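PDB 2X7X: sensor protein from Bacteroides thetaiotaomicron, which binds beta-D-fructose through this periplasmic domain and, as a hybrid two-component sensor histidine kinase, probably relays the signal by phosphotransfer to control transcription. Local coordinates for residues I9-C14 / L65-A70; P89-D94 / Q254-I259; N130-T135 / K161-A166; A168-G173 / A194-I199; I221-G226 / T242-T247. One frame throughout, in Å; residues are numbered along the deposited sequence.

Contact 1: residues I9-C14 / L65-A70; sequences IGVAQC and LLIISA
Ile9, Val11 and Ile67 share one face of a parallel beta pair, and there Ile67 meets both Ile9 and Val11 of the neighbouring strand. Its CD1 comes within 3.8 Å of Ile9 CG2, the two side chains crossing at a slant. Val11 instead runs alongside Ile67, pointing the same way, with Val11 CG2 4.0 Å from Ile67 CB. In Ile67, chi1 of -66° sets CG1 beside the backbone N, and the extended chi2 then carries CD1 to Ile9. On the reverse face the small Ala12 puts CB 3.8 Å from Ile68 CG1. Between the faces runs regular parallel bonding: Gly10 bonds Leu65 O and Ile67 N, Ala12 N gives to Ile67 O, and Ser69 N closes the series on Ala12 O at 3.0 Å. Helix 249-260 covers the Ile9 and Ile67 face, while helix 48-60 lies against Ile68. Toward the C-terminal ends of the strands the chemistry turns polar. Gln13 OE1 stands 3.6 Å from Ser69 CB; its amide is held by Asn24 and, weakly, by the fructose-binding Arg20, and Ser69 OG bonds Asp94. The contact is thus apolar along the strands and polar at their ends, where second-shell groups probably help to position sugar-binding residues.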
# COMPACT_ATOMS: atom_id res chain seq x y z
N ILE A 9 5.34 -26.21 16.78
CA ILE A 9 5.67 -26.15 15.35
C ILE A 9 7.15 -25.84 15.10
O ILE A 9 7.75 -25.01 15.79
CB ILE A 9 4.77 -25.13 14.60
CG1 ILE A 9 3.34 -25.67 14.49
CG2 ILE A 9 5.31 -24.85 13.20
CD1 ILE A 9 2.32 -24.65 14.00
N GLY A 10 7.74 -26.52 14.13
CA GLY A 10 9.13 -26.29 13.76
C GLY A 10 9.24 -25.67 12.37
O GLY A 10 8.61 -26.13 11.43
N VAL A 11 10.04 -24.60 12.27
CA VAL A 11 10.27 -23.93 10.99
C VAL A 11 11.72 -24.09 10.58
O VAL A 11 12.64 -23.54 11.19
CB VAL A 11 9.87 -22.43 11.02
CG1 VAL A 11 10.18 -21.75 9.68
CG2 VAL A 11 8.38 -22.28 11.34
N ALA A 12 11.93 -24.89 9.54
CA ALA A 12 13.25 -25.08 8.98
C ALA A 12 13.40 -24.13 7.80
O ALA A 12 12.73 -24.28 6.76
CB ALA A 12 13.46 -26.53 8.55
N GLN A 13 14.27 -23.15 7.97
CA GLN A 13 14.38 -22.04 7.03
C GLN A 13 15.74 -22.12 6.35
O GLN A 13 16.75 -22.29 7.01
CB GLN A 13 14.23 -20.73 7.81
CG GLN A 13 13.86 -19.52 7.01
CD GLN A 13 12.42 -19.51 6.56
OE1 GLN A 13 12.09 -20.05 5.51
NE2 GLN A 13 11.56 -18.85 7.32
N CYS A 14 15.74 -22.00 5.02
CA CYS A 14 16.96 -22.21 4.23
C CYS A 14 18.03 -21.13 4.45
O CYS A 14 19.22 -21.37 4.25
CB CYS A 14 16.62 -22.33 2.74
SG CYS A 14 15.68 -20.93 2.03
N LEU A 65 4.13 -30.32 13.88
CA LEU A 65 4.08 -29.92 12.47
C LEU A 65 5.38 -29.26 12.05
O LEU A 65 6.03 -28.56 12.83
CB LEU A 65 2.89 -28.99 12.19
CG LEU A 65 2.49 -28.73 10.73
CD1 LEU A 65 0.97 -28.56 10.59
CD2 LEU A 65 3.21 -27.53 10.13
N LEU A 66 5.74 -29.47 10.79
CA LEU A 66 6.98 -28.95 10.24
C LEU A 66 6.75 -28.02 9.05
O LEU A 66 6.11 -28.40 8.07
CB LEU A 66 7.92 -30.09 9.86
CG LEU A 66 9.34 -29.68 9.46
CD1 LEU A 66 10.37 -30.63 10.05
CD2 LEU A 66 9.48 -29.59 7.94
N ILE A 67 7.27 -26.80 9.15
CA ILE A 67 7.28 -25.85 8.05
C ILE A 67 8.71 -25.72 7.53
O ILE A 67 9.61 -25.33 8.27
CB ILE A 67 6.74 -24.45 8.47
CG1 ILE A 67 5.26 -24.53 8.83
CG2 ILE A 67 6.89 -23.44 7.34
CD1 ILE A 67 4.80 -23.37 9.70
N ILE A 68 8.91 -26.07 6.26
CA ILE A 68 10.24 -25.99 5.66
C ILE A 68 10.26 -25.27 4.31
O ILE A 68 9.35 -25.40 3.49
CB ILE A 68 10.91 -27.41 5.52
CG1 ILE A 68 12.34 -27.27 4.98
CG2 ILE A 68 10.10 -28.31 4.62
CD1 ILE A 68 13.10 -28.56 4.88
N SER A 69 11.34 -24.52 4.10
CA SER A 69 11.68 -23.97 2.80
C SER A 69 12.98 -24.63 2.30
O SER A 69 14.07 -24.29 2.76
CB SER A 69 11.82 -22.45 2.89
OG SER A 69 12.61 -21.96 1.82
N ALA A 70 12.85 -25.57 1.36
CA ALA A 70 13.96 -26.44 0.93
C ALA A 70 15.10 -25.75 0.17
O ALA A 70 14.94 -25.38 -1.00
CB ALA A 70 13.41 -27.62 0.13

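Contact 2: residues P89-D94 / Q254-I259; sequences PVILVD and QLAMDI. With FRU (beta-D-fructofuranose), chain E.
Ile91 turns CG1 anti to its carbonyl carbon (chi1 -64°) and keeps the chain extended at chi2, which sends CD1 outward from the strand onto segment 254-259 of helix 249-260. Leu255 answers with CG anti to the backbone N (chi1 -176°), leaning its branch over the same methyl. Ile91 CD1 therefore ends 3.8 Å from Leu255 CG and 3.6 Å from Ala256 N, against the helix backbone itself. Ile259 passes Ile91 in the opposite direction, its CD1 4.1 Å from Ile91 CD1. At the start of the 89-94 segment, Pro89 CB touches Ile259 CG2 at 4.2 Å. The contact is wholly apolar. Just past the strand's C-terminal end the work is different: Asp94 OD1 accepts from O6 of the bound fructose at 2.6 Å, while Asp94 OD2 forms a salt bridge with Arg20. The short strand and helix segments run nearly antiparallel, 161° between directions, their axes 9.9 Å apart at closest. In the sheet the strand sits between 65-68 and 104-108, and Leu255 also reaches Ala104 and Ile106 of the latter.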
# COMPACT_ATOMS: atom_id res chain seq x y z
N PRO A 89 3.30 -34.06 9.83
CA PRO A 89 2.79 -33.27 8.70
C PRO A 89 3.75 -32.14 8.29
O PRO A 89 4.21 -31.37 9.14
CB PRO A 89 1.45 -32.72 9.22
CG PRO A 89 1.63 -32.64 10.68
CD PRO A 89 2.58 -33.75 11.08
N VAL A 90 4.03 -32.05 6.99
CA VAL A 90 5.04 -31.13 6.44
C VAL A 90 4.42 -30.06 5.54
O VAL A 90 3.68 -30.38 4.59
CB VAL A 90 6.12 -31.88 5.61
CG1 VAL A 90 7.14 -30.89 5.01
CG2 VAL A 90 6.82 -32.97 6.44
N ILE A 91 4.71 -28.80 5.82
CA ILE A 91 4.31 -27.71 4.92
C ILE A 91 5.53 -27.16 4.20
O ILE A 91 6.51 -26.69 4.83
CB ILE A 91 3.57 -26.56 5.62
CG1 ILE A 91 2.24 -27.03 6.22
CG2 ILE A 91 3.31 -25.44 4.63
CD1 ILE A 91 1.52 -25.99 7.05
N LEU A 92 5.46 -27.22 2.87
CA LEU A 92 6.46 -26.61 2.03
C LEU A 92 6.07 -25.17 1.75
O LEU A 92 4.96 -24.89 1.29
CB LEU A 92 6.62 -27.37 0.71
CG LEU A 92 7.01 -28.86 0.76
CD1 LEU A 92 7.06 -29.37 -0.64
CD2 LEU A 92 8.33 -29.11 1.47
N VAL A 93 7.00 -24.25 2.06
CA VAL A 93 6.83 -22.84 1.72
C VAL A 93 7.87 -22.39 0.70
O VAL A 93 9.06 -22.72 0.82
CB VAL A 93 6.95 -21.92 2.97
CG1 VAL A 93 6.60 -20.50 2.58
CG2 VAL A 93 6.00 -22.37 4.03
N ASP A 94 7.41 -21.62 -0.29
CA ASP A 94 8.30 -20.85 -1.18
C ASP A 94 9.18 -21.74 -2.08
O ASP A 94 8.99 -21.76 -3.29
CB ASP A 94 9.09 -19.79 -0.36
CG ASP A 94 10.49 -19.52 -0.88
OD1 ASP A 94 10.65 -19.17 -2.07
OD2 ASP A 94 11.45 -19.63 -0.09
N GLN A 254 -2.04 -20.15 9.42
CA GLN A 254 -3.43 -20.55 9.28
C GLN A 254 -3.54 -21.92 8.66
O GLN A 254 -4.44 -22.70 8.99
CB GLN A 254 -4.22 -19.54 8.45
CG GLN A 254 -5.15 -18.66 9.27
CD GLN A 254 -4.92 -17.19 8.99
OE1 GLN A 254 -4.28 -16.50 9.79
NE2 GLN A 254 -5.42 -16.70 7.85
N LEU A 255 -2.62 -22.22 7.75
CA LEU A 255 -2.56 -23.52 7.10
C LEU A 255 -2.14 -24.57 8.12
O LEU A 255 -2.79 -25.61 8.24
CB LEU A 255 -1.58 -23.47 5.93
CG LEU A 255 -1.38 -24.67 5.00
CD1 LEU A 255 -2.69 -25.09 4.32
CD2 LEU A 255 -0.32 -24.33 3.97
N ALA A 256 -1.07 -24.29 8.87
CA ALA A 256 -0.63 -25.17 9.95
C ALA A 256 -1.79 -25.50 10.90
O ALA A 256 -2.07 -26.67 11.16
CB ALA A 256 0.54 -24.54 10.71
N MET A 257 -2.48 -24.46 11.38
CA MET A 257 -3.60 -24.63 12.30
C MET A 257 -4.78 -25.43 11.73
O MET A 257 -5.33 -26.29 12.42
CB MET A 257 -4.08 -23.27 12.81
CG MET A 257 -3.12 -22.63 13.79
SD MET A 257 -2.17 -23.88 14.68
CE MET A 257 -2.07 -23.18 16.32
N ASP A 258 -5.16 -25.16 10.49
CA ASP A 258 -6.20 -25.95 9.82
C ASP A 258 -5.86 -27.44 9.81
O ASP A 258 -6.74 -28.27 10.04
CB ASP A 258 -6.44 -25.44 8.39
CG ASP A 258 -7.03 -24.03 8.37
OD1 ASP A 258 -7.37 -23.50 9.45
OD2 ASP A 258 -7.14 -23.45 7.27
N ILE A 259 -4.60 -27.76 9.55
CA ILE A 259 -4.16 -29.15 9.46
C ILE A 259 -4.15 -29.81 10.84
O ILE A 259 -4.71 -30.89 11.02
CB ILE A 259 -2.77 -29.26 8.80
CG1 ILE A 259 -2.89 -28.97 7.30
CG2 ILE A 259 -2.14 -30.64 9.05
CD1 ILE A 259 -1.57 -28.69 6.62
C1 FRU E . 14.94 -14.96 0.78
C2 FRU E . 15.21 -15.14 -0.70
C3 FRU E . 14.50 -14.09 -1.55
C4 FRU E . 14.06 -14.89 -2.76
C5 FRU E . 13.67 -16.21 -2.10
C6 FRU E . 13.68 -17.43 -3.03
O1 FRU E . 15.88 -15.72 1.54
O2 FRU E . 16.63 -15.13 -0.90
O3 FRU E . 15.33 -12.96 -1.86
O4 FRU E . 13.00 -14.28 -3.48
O5 FRU E . 14.68 -16.39 -1.11
O6 FRU E . 13.17 -18.57 -2.32

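Contact 3: residues N130-T135 / K161-A166; sequences NIVELT and KLIDKA
Asn130-Thr135 and Lys161-Ala166 are the two parallel strands of a right-handed beta-alpha-beta crossover, joined through helix 141-155, with 159-167 at the edge of its sheet. The backbone bonds come first: Ile131 N to Lys161 O and Ile163 N to Ile131 O, then Glu133 N to Asp164 O, Ala166 N to Glu133 O and Thr135 N to Ala166 O (2.8 Å). Ile131 pairs with Leu162 and Glu133 with Lys165, so between these pairs the edge strand has one residue more and the one-to-one pairing breaks near Ile163. Van der Waals contacts gather there. Ile163 has CG1 wedged between its backbone N and carbonyl carbon (chi1 67°), which lays CG1 4.0 Å from Val132 CG1, while its CG2 lies 3.7 Å from Asn130 OD1, the two side chains crossing near a right angle; Asn130 ND2 bonds Lys188 O. An alanine at Ile163 is likely to leave Val132 CG1 and the Asn130 side chain without this covering. On the Val132 face Leu134 CD2 also meets Ala166 CB; on the other, Leu162 CD1 packs 3.8 Å from Glu133 CB. Polar ends look elsewhere: Asp164 OD2 pairs with Arg185 and His186, and Glu133 bonds His147 and His195. Glu133 and Lys165 lie side by side, yet their charged atoms do not meet, Lys165 NZ staying 5.5 Å from Glu133 OE1.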
# COMPACT_ATOMS: atom_id res chain seq x y z
N ASN A 130 20.16 -6.54 -25.36
CA ASN A 130 20.93 -7.58 -24.70
C ASN A 130 20.69 -7.61 -23.19
O ASN A 130 20.78 -6.57 -22.53
CB ASN A 130 22.41 -7.38 -24.97
CG ASN A 130 22.76 -7.45 -26.43
OD1 ASN A 130 22.18 -8.21 -27.20
ND2 ASN A 130 23.75 -6.65 -26.82
N ILE A 131 20.40 -8.79 -22.67
CA ILE A 131 20.11 -8.99 -21.25
C ILE A 131 21.19 -9.87 -20.62
O ILE A 131 21.63 -10.85 -21.24
CB ILE A 131 18.74 -9.70 -21.02
CG1 ILE A 131 17.64 -9.06 -21.85
CG2 ILE A 131 18.37 -9.71 -19.53
CD1 ILE A 131 16.28 -9.77 -21.71
N VAL A 132 21.60 -9.53 -19.40
CA VAL A 132 22.37 -10.47 -18.58
C VAL A 132 21.51 -10.91 -17.39
O VAL A 132 20.72 -10.11 -16.87
CB VAL A 132 23.76 -9.90 -18.16
CG1 VAL A 132 24.63 -9.67 -19.38
CG2 VAL A 132 23.64 -8.60 -17.37
N GLU A 133 21.65 -12.18 -16.98
CA GLU A 133 20.88 -12.77 -15.88
C GLU A 133 21.78 -13.18 -14.73
O GLU A 133 22.80 -13.82 -14.93
CB GLU A 133 20.10 -14.01 -16.35
CG GLU A 133 19.12 -14.57 -15.32
CD GLU A 133 18.33 -15.79 -15.82
OE1 GLU A 133 18.79 -16.49 -16.73
OE2 GLU A 133 17.24 -16.07 -15.27
N LEU A 134 21.39 -12.80 -13.52
CA LEU A 134 22.09 -13.20 -12.31
C LEU A 134 21.11 -13.98 -11.43
O LEU A 134 20.17 -13.44 -10.86
CB LEU A 134 22.66 -11.96 -11.60
CG LEU A 134 23.74 -11.17 -12.38
CD1 LEU A 134 23.86 -9.72 -11.93
CD2 LEU A 134 25.10 -11.83 -12.29
N THR A 135 21.33 -15.28 -11.34
CA THR A 135 20.34 -16.19 -10.74
C THR A 135 20.56 -16.42 -9.25
O THR A 135 21.65 -16.20 -8.71
CB THR A 135 20.35 -17.57 -11.47
OG1 THR A 135 21.41 -18.40 -10.96
CG2 THR A 135 20.55 -17.39 -12.95
N LYS A 161 17.91 -10.76 -26.46
CA LYS A 161 18.86 -11.86 -26.34
C LYS A 161 19.50 -11.96 -24.96
O LYS A 161 20.04 -11.00 -24.45
CB LYS A 161 19.95 -11.73 -27.39
CG LYS A 161 19.42 -11.63 -28.81
CD LYS A 161 20.52 -11.32 -29.80
CE LYS A 161 19.95 -11.08 -31.20
NZ LYS A 161 20.65 -9.93 -31.90
N LEU A 162 19.44 -13.15 -24.38
CA LEU A 162 20.21 -13.45 -23.21
C LEU A 162 21.66 -13.73 -23.63
O LEU A 162 21.94 -14.77 -24.24
CB LEU A 162 19.60 -14.62 -22.45
CG LEU A 162 20.31 -14.97 -21.13
CD1 LEU A 162 20.29 -13.79 -20.15
CD2 LEU A 162 19.71 -16.21 -20.50
N ILE A 163 22.57 -12.81 -23.30
CA ILE A 163 23.98 -12.93 -23.71
C ILE A 163 24.93 -13.41 -22.60
O ILE A 163 26.10 -13.69 -22.86
CB ILE A 163 24.54 -11.60 -24.31
CG1 ILE A 163 24.61 -10.49 -23.25
CG2 ILE A 163 23.72 -11.17 -25.51
CD1 ILE A 163 25.56 -9.35 -23.59
N ASP A 164 24.43 -13.49 -21.36
CA ASP A 164 25.24 -13.99 -20.24
C ASP A 164 24.40 -14.31 -19.00
O ASP A 164 23.38 -13.67 -18.74
CB ASP A 164 26.37 -13.02 -19.86
CG ASP A 164 27.63 -13.73 -19.36
OD1 ASP A 164 27.51 -14.79 -18.69
OD2 ASP A 164 28.75 -13.23 -19.64
N LYS A 165 24.85 -15.31 -18.24
CA LYS A 165 24.14 -15.81 -17.07
C LYS A 165 25.13 -16.33 -16.02
O LYS A 165 26.13 -16.96 -16.35
CB LYS A 165 23.19 -16.93 -17.48
CG LYS A 165 22.37 -17.55 -16.35
CD LYS A 165 21.32 -18.52 -16.90
CE LYS A 165 21.93 -19.74 -17.56
NZ LYS A 165 22.31 -20.74 -16.55
N ALA A 166 24.86 -16.05 -14.75
CA ALA A 166 25.71 -16.53 -13.69
C ALA A 166 24.86 -16.76 -12.47
O ALA A 166 23.81 -16.13 -12.32
CB ALA A 166 26.82 -15.54 -13.41

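Contact 4: residues A168-G173 / A194-I199; sequences AAWERG and AHNDRI. With FRU (beta-D-fructofuranose), chain E.
This is one wall of the fructose pocket, where a type I' turn, Ala168-Glu171, meets the loop that follows strand 191-194. FRU C6 lies over one face of the Trp170 ring, toward its rim, 3.8 Å from Trp170 CH2, while His195 O sits at the ring edge. Asn196 ND2 donates both to Trp170 O (3.0 Å) and to FRU O3 (2.8 Å); its OD1 takes Ile199 N in an Asx motif, which fixes the amide's rotation. Arg198 grips Glu171 side-on in a salt bridge: NE meets OE2 at 3.0 Å, on the syn side but out of plane, and NH2 meets OE1 from above the plane. Arg198 NH2 also gives a straight bond to FRU O2 (2.7 Å, 170°), with NH1 adding a weak one to O3. A methionine in place of Arg198 would probably strand the Glu171 carboxylate without its mate and lose the hold on O2. Glu171 thus probably aims and balances the guanidinium, consistent with donors held in place for the sugar.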
# COMPACT_ATOMS: atom_id res chain seq x y z
N ALA A 168 24.40 -16.33 -8.66
CA ALA A 168 24.84 -15.36 -7.65
C ALA A 168 24.40 -15.75 -6.24
O ALA A 168 24.53 -14.97 -5.28
CB ALA A 168 24.32 -13.99 -8.00
N ALA A 169 23.87 -16.97 -6.13
CA ALA A 169 23.52 -17.55 -4.83
C ALA A 169 22.65 -16.62 -3.96
O ALA A 169 22.80 -16.58 -2.75
CB ALA A 169 24.79 -17.99 -4.09
N TRP A 170 21.74 -15.89 -4.60
CA TRP A 170 20.79 -15.01 -3.90
C TRP A 170 21.42 -13.78 -3.25
O TRP A 170 20.74 -13.04 -2.56
CB TRP A 170 19.98 -15.78 -2.84
CG TRP A 170 19.16 -16.90 -3.42
CD1 TRP A 170 19.32 -18.23 -3.18
CD2 TRP A 170 18.06 -16.79 -4.34
NE1 TRP A 170 18.38 -18.96 -3.88
CE2 TRP A 170 17.60 -18.10 -4.61
CE3 TRP A 170 17.42 -15.71 -4.97
CZ2 TRP A 170 16.53 -18.37 -5.48
CZ3 TRP A 170 16.34 -15.97 -5.84
CH2 TRP A 170 15.91 -17.30 -6.08
N GLU A 171 22.70 -13.55 -3.47
CA GLU A 171 23.37 -12.56 -2.65
C GLU A 171 24.07 -11.48 -3.44
O GLU A 171 24.41 -11.69 -4.60
CB GLU A 171 24.34 -13.24 -1.68
CG GLU A 171 23.71 -14.17 -0.63
CD GLU A 171 22.47 -13.62 0.05
OE1 GLU A 171 21.53 -14.41 0.26
OE2 GLU A 171 22.42 -12.42 0.40
N ARG A 172 24.26 -10.33 -2.80
CA ARG A 172 24.86 -9.13 -3.41
C ARG A 172 26.35 -9.29 -3.72
O ARG A 172 26.83 -8.83 -4.75
CB ARG A 172 24.55 -7.91 -2.53
CG ARG A 172 25.73 -7.13 -1.99
CD ARG A 172 25.93 -5.81 -2.68
NE ARG A 172 25.02 -4.81 -2.15
CZ ARG A 172 25.14 -3.49 -2.33
NH1 ARG A 172 26.15 -2.99 -3.04
NH2 ARG A 172 24.24 -2.68 -1.79
N GLY A 173 27.07 -9.97 -2.84
CA GLY A 173 28.48 -10.26 -3.01
C GLY A 173 28.83 -10.89 -4.34
O GLY A 173 29.51 -10.27 -5.14
N ALA A 194 17.93 -9.61 -12.24
CA ALA A 194 18.46 -10.14 -11.00
C ALA A 194 17.35 -10.91 -10.29
O ALA A 194 16.23 -10.41 -10.18
CB ALA A 194 18.96 -9.00 -10.13
N HIS A 195 17.66 -12.11 -9.80
CA HIS A 195 16.63 -12.98 -9.19
C HIS A 195 16.12 -12.48 -7.85
O HIS A 195 15.06 -12.90 -7.40
CB HIS A 195 17.11 -14.43 -9.10
CG HIS A 195 17.05 -15.19 -10.40
ND1 HIS A 195 17.02 -16.57 -10.46
CD2 HIS A 195 17.01 -14.76 -11.68
CE1 HIS A 195 16.97 -16.95 -11.72
NE2 HIS A 195 16.97 -15.87 -12.48
N ASN A 196 16.87 -11.61 -7.18
CA ASN A 196 16.29 -10.89 -6.05
C ASN A 196 16.81 -9.48 -5.87
O ASN A 196 17.72 -9.05 -6.58
CB ASN A 196 16.35 -11.71 -4.74
CG ASN A 196 17.75 -11.75 -4.12
OD1 ASN A 196 18.74 -11.21 -4.65
ND2 ASN A 196 17.83 -12.41 -2.97
N ASP A 197 16.23 -8.78 -4.90
CA ASP A 197 16.55 -7.38 -4.61
C ASP A 197 17.82 -7.24 -3.78
O ASP A 197 18.10 -6.15 -3.30
CB ASP A 197 15.41 -6.71 -3.84
CG ASP A 197 14.13 -6.62 -4.65
OD1 ASP A 197 14.17 -6.68 -5.90
OD2 ASP A 197 13.06 -6.48 -4.03
N ARG A 198 18.54 -8.34 -3.57
CA ARG A 198 19.87 -8.28 -2.97
C ARG A 198 20.93 -8.44 -4.07
O ARG A 198 21.95 -7.75 -4.08
CB ARG A 198 20.03 -9.33 -1.88
CG ARG A 198 19.20 -9.07 -0.61
CD ARG A 198 19.58 -10.01 0.58
NE ARG A 198 19.61 -11.45 0.22
CZ ARG A 198 18.53 -12.21 0.05
NH1 ARG A 198 17.30 -11.70 0.17
NH2 ARG A 198 18.69 -13.49 -0.27
N ILE A 199 20.68 -9.35 -5.01
CA ILE A 199 21.48 -9.43 -6.22
C ILE A 199 21.49 -8.06 -6.94
O ILE A 199 22.56 -7.56 -7.34
CB ILE A 199 20.98 -10.57 -7.14
CG1 ILE A 199 21.32 -11.93 -6.51
CG2 ILE A 199 21.60 -10.49 -8.50
CD1 ILE A 199 20.46 -13.09 -6.97
C1 FRU E . 14.94 -14.96 0.78
C2 FRU E . 15.21 -15.14 -0.70
C3 FRU E . 14.50 -14.09 -1.55
C4 FRU E . 14.06 -14.89 -2.76
C5 FRU E . 13.67 -16.21 -2.10
C6 FRU E . 13.68 -17.43 -3.03
O1 FRU E . 15.88 -15.72 1.54
O2 FRU E . 16.63 -15.13 -0.90
O3 FRU E . 15.33 -12.96 -1.86
O4 FRU E . 13.00 -14.28 -3.48
O5 FRU E . 14.68 -16.39 -1.11
O6 FRU E . 13.17 -18.57 -2.32

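Contact 5: residues I221-G226 / T242-T247; sequences IDALPG and TFIYPT. With FRU (beta-D-fructofuranose), chain E.
Asp222 and Tyr245 meet where a short parallel beta pairing runs out into the fructose pocket of this periplasmic binding protein fold. The tight part is the pairing itself. Asp222 N gives to Phe243 O at 2.6 Å, and Tyr245 N returns to Asp222 O at 3.0 Å, arriving from above the carbonyl plane. Side chains close in around it: Ile221 CG2 lies 4.0 Å from Tyr245 CB, and Ala223 CB is 3.7 Å from Thr242 CG2. Asp197 ties the two segments from outside, bonding Thr242 OG1 and Ala223 N. The looser side is toward Leu224 and Thr247, where Leu224 CD2 only brushes Thr247 CG2 at 4.4 Å and a water bridges Asp222 O and Tyr245 O. In the pocket, Tyr245 has CG anti to the backbone N (chi1 -167°), carrying its ring beside the sugar to where its OH hydrogen-bonds Asp94. The Asp222 carboxylate, its plane 33° from that ring, takes two sugar hydroxyls, OD1 accepting from FRU O4 at 2.5 Å.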
# COMPACT_ATOMS: atom_id res chain seq x y z
N ILE A 221 13.53 -9.06 -7.87
CA ILE A 221 12.34 -9.72 -7.34
C ILE A 221 12.37 -9.61 -5.83
O ILE A 221 13.45 -9.67 -5.23
CB ILE A 221 12.26 -11.20 -7.77
CG1 ILE A 221 12.24 -11.32 -9.30
CG2 ILE A 221 11.01 -11.86 -7.21
CD1 ILE A 221 12.51 -12.71 -9.84
N ASP A 222 11.20 -9.42 -5.22
CA ASP A 222 10.96 -9.50 -3.77
C ASP A 222 10.07 -8.35 -3.35
O ASP A 222 9.00 -8.57 -2.75
CB ASP A 222 12.24 -9.52 -2.93
CG ASP A 222 12.86 -10.91 -2.80
OD1 ASP A 222 12.19 -11.93 -3.05
OD2 ASP A 222 14.05 -10.98 -2.43
N ALA A 223 10.50 -7.13 -3.68
CA ALA A 223 9.74 -5.90 -3.40
C ALA A 223 9.34 -5.69 -1.94
O ALA A 223 8.19 -5.35 -1.66
CB ALA A 223 8.50 -5.81 -4.32
N LEU A 224 10.27 -5.89 -1.01
CA LEU A 224 10.02 -5.63 0.42
C LEU A 224 9.99 -4.13 0.71
O LEU A 224 10.70 -3.37 0.06
CB LEU A 224 11.11 -6.27 1.29
CG LEU A 224 11.26 -7.80 1.36
CD1 LEU A 224 12.56 -8.20 2.07
CD2 LEU A 224 10.05 -8.42 2.05
N PRO A 225 9.16 -3.71 1.68
CA PRO A 225 9.24 -2.34 2.22
C PRO A 225 10.39 -2.23 3.21
O PRO A 225 11.04 -3.23 3.48
CB PRO A 225 7.91 -2.17 2.95
CG PRO A 225 7.51 -3.58 3.35
CD PRO A 225 8.04 -4.48 2.27
N GLY A 226 10.64 -1.04 3.75
CA GLY A 226 11.70 -0.84 4.72
C GLY A 226 13.01 -0.37 4.14
O GLY A 226 13.24 -0.48 2.93
N THR A 242 10.68 -4.15 -9.77
CA THR A 242 10.83 -5.37 -8.99
C THR A 242 9.46 -6.01 -8.79
O THR A 242 8.44 -5.34 -8.89
CB THR A 242 11.59 -5.15 -7.67
OG1 THR A 242 11.80 -6.41 -7.02
CG2 THR A 242 10.82 -4.19 -6.74
N PHE A 243 9.44 -7.31 -8.54
CA PHE A 243 8.17 -8.04 -8.43
C PHE A 243 7.94 -8.50 -7.02
O PHE A 243 8.87 -8.96 -6.35
CB PHE A 243 8.13 -9.21 -9.42
CG PHE A 243 7.94 -8.78 -10.82
CD1 PHE A 243 6.67 -8.76 -11.38
CD2 PHE A 243 9.02 -8.31 -11.57
CE1 PHE A 243 6.48 -8.32 -12.69
CE2 PHE A 243 8.86 -7.86 -12.86
CZ PHE A 243 7.59 -7.88 -13.44
N ILE A 244 6.71 -8.35 -6.55
CA ILE A 244 6.34 -8.76 -5.21
C ILE A 244 6.51 -10.25 -5.06
O ILE A 244 5.88 -11.03 -5.77
CB ILE A 244 4.88 -8.36 -4.87
CG1 ILE A 244 4.78 -6.84 -4.70
CG2 ILE A 244 4.39 -9.12 -3.63
CD1 ILE A 244 3.42 -6.35 -4.24
N TYR A 245 7.41 -10.66 -4.18
CA TYR A 245 7.49 -12.06 -3.78
C TYR A 245 7.00 -12.15 -2.34
O TYR A 245 7.76 -11.86 -1.39
CB TYR A 245 8.90 -12.63 -3.94
CG TYR A 245 8.94 -14.14 -3.84
CD1 TYR A 245 8.17 -14.93 -4.70
CD2 TYR A 245 9.72 -14.78 -2.88
CE1 TYR A 245 8.18 -16.33 -4.62
CE2 TYR A 245 9.75 -16.17 -2.79
CZ TYR A 245 8.98 -16.94 -3.66
OH TYR A 245 8.99 -18.32 -3.60
N PRO A 246 5.73 -12.52 -2.17
CA PRO A 246 5.04 -12.33 -0.88
C PRO A 246 5.45 -13.33 0.18
O PRO A 246 5.63 -14.52 -0.11
CB PRO A 246 3.56 -12.48 -1.24
CG PRO A 246 3.55 -13.37 -2.46
CD PRO A 246 4.85 -13.11 -3.20
N THR A 247 5.61 -12.82 1.39
CA THR A 247 6.00 -13.61 2.55
C THR A 247 4.77 -14.30 3.15
O THR A 247 4.80 -15.51 3.39
CB THR A 247 6.70 -12.73 3.60
OG1 THR A 247 5.87 -11.62 3.91
CG2 THR A 247 8.03 -12.21 3.08
C1 FRU E . 14.94 -14.96 0.78
C2 FRU E . 15.21 -15.14 -0.70
C3 FRU E . 14.50 -14.09 -1.55
C4 FRU E . 14.06 -14.89 -2.76
C5 FRU E . 13.67 -16.21 -2.10
C6 FRU E . 13.68 -17.43 -3.03
O1 FRU E . 15.88 -15.72 1.54
O2 FRU E . 16.63 -15.13 -0.90
O3 FRU E . 15.33 -12.96 -1.86
O4 FRU E . 13.00 -14.28 -3.48
O5 FRU E . 14.68 -16.39 -1.11
O6 FRU E . 13.17 -18.57 -2.32
O HOH W 1 7.54 -8.77 -0.29

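In the fold
Contacts 1 and 2 belong to one sheet, where strands 65-68 and 90-93 are neighbours, and their centres lie about 9 Å apart. Contacts 3 and 5 reach the second sheet, and contact 4 adjoins it; contact 3 is about 32 Å from contact 1, centre to centre, across the chain. The bound fructose sits between the two halves: contact 2 supplies Asp94 from one, contacts 4 and 5 supply groups from the other. Contacts 2 and 5 touch directly, through Asp94 and Tyr245. Contact 3 stands behind the pocket, joined to contact 4 by a probable hydrogen bond of 2.8 Å between Thr135 O and Ala168 N, while the centres of contacts 4 and 5 are about 13 Å apart.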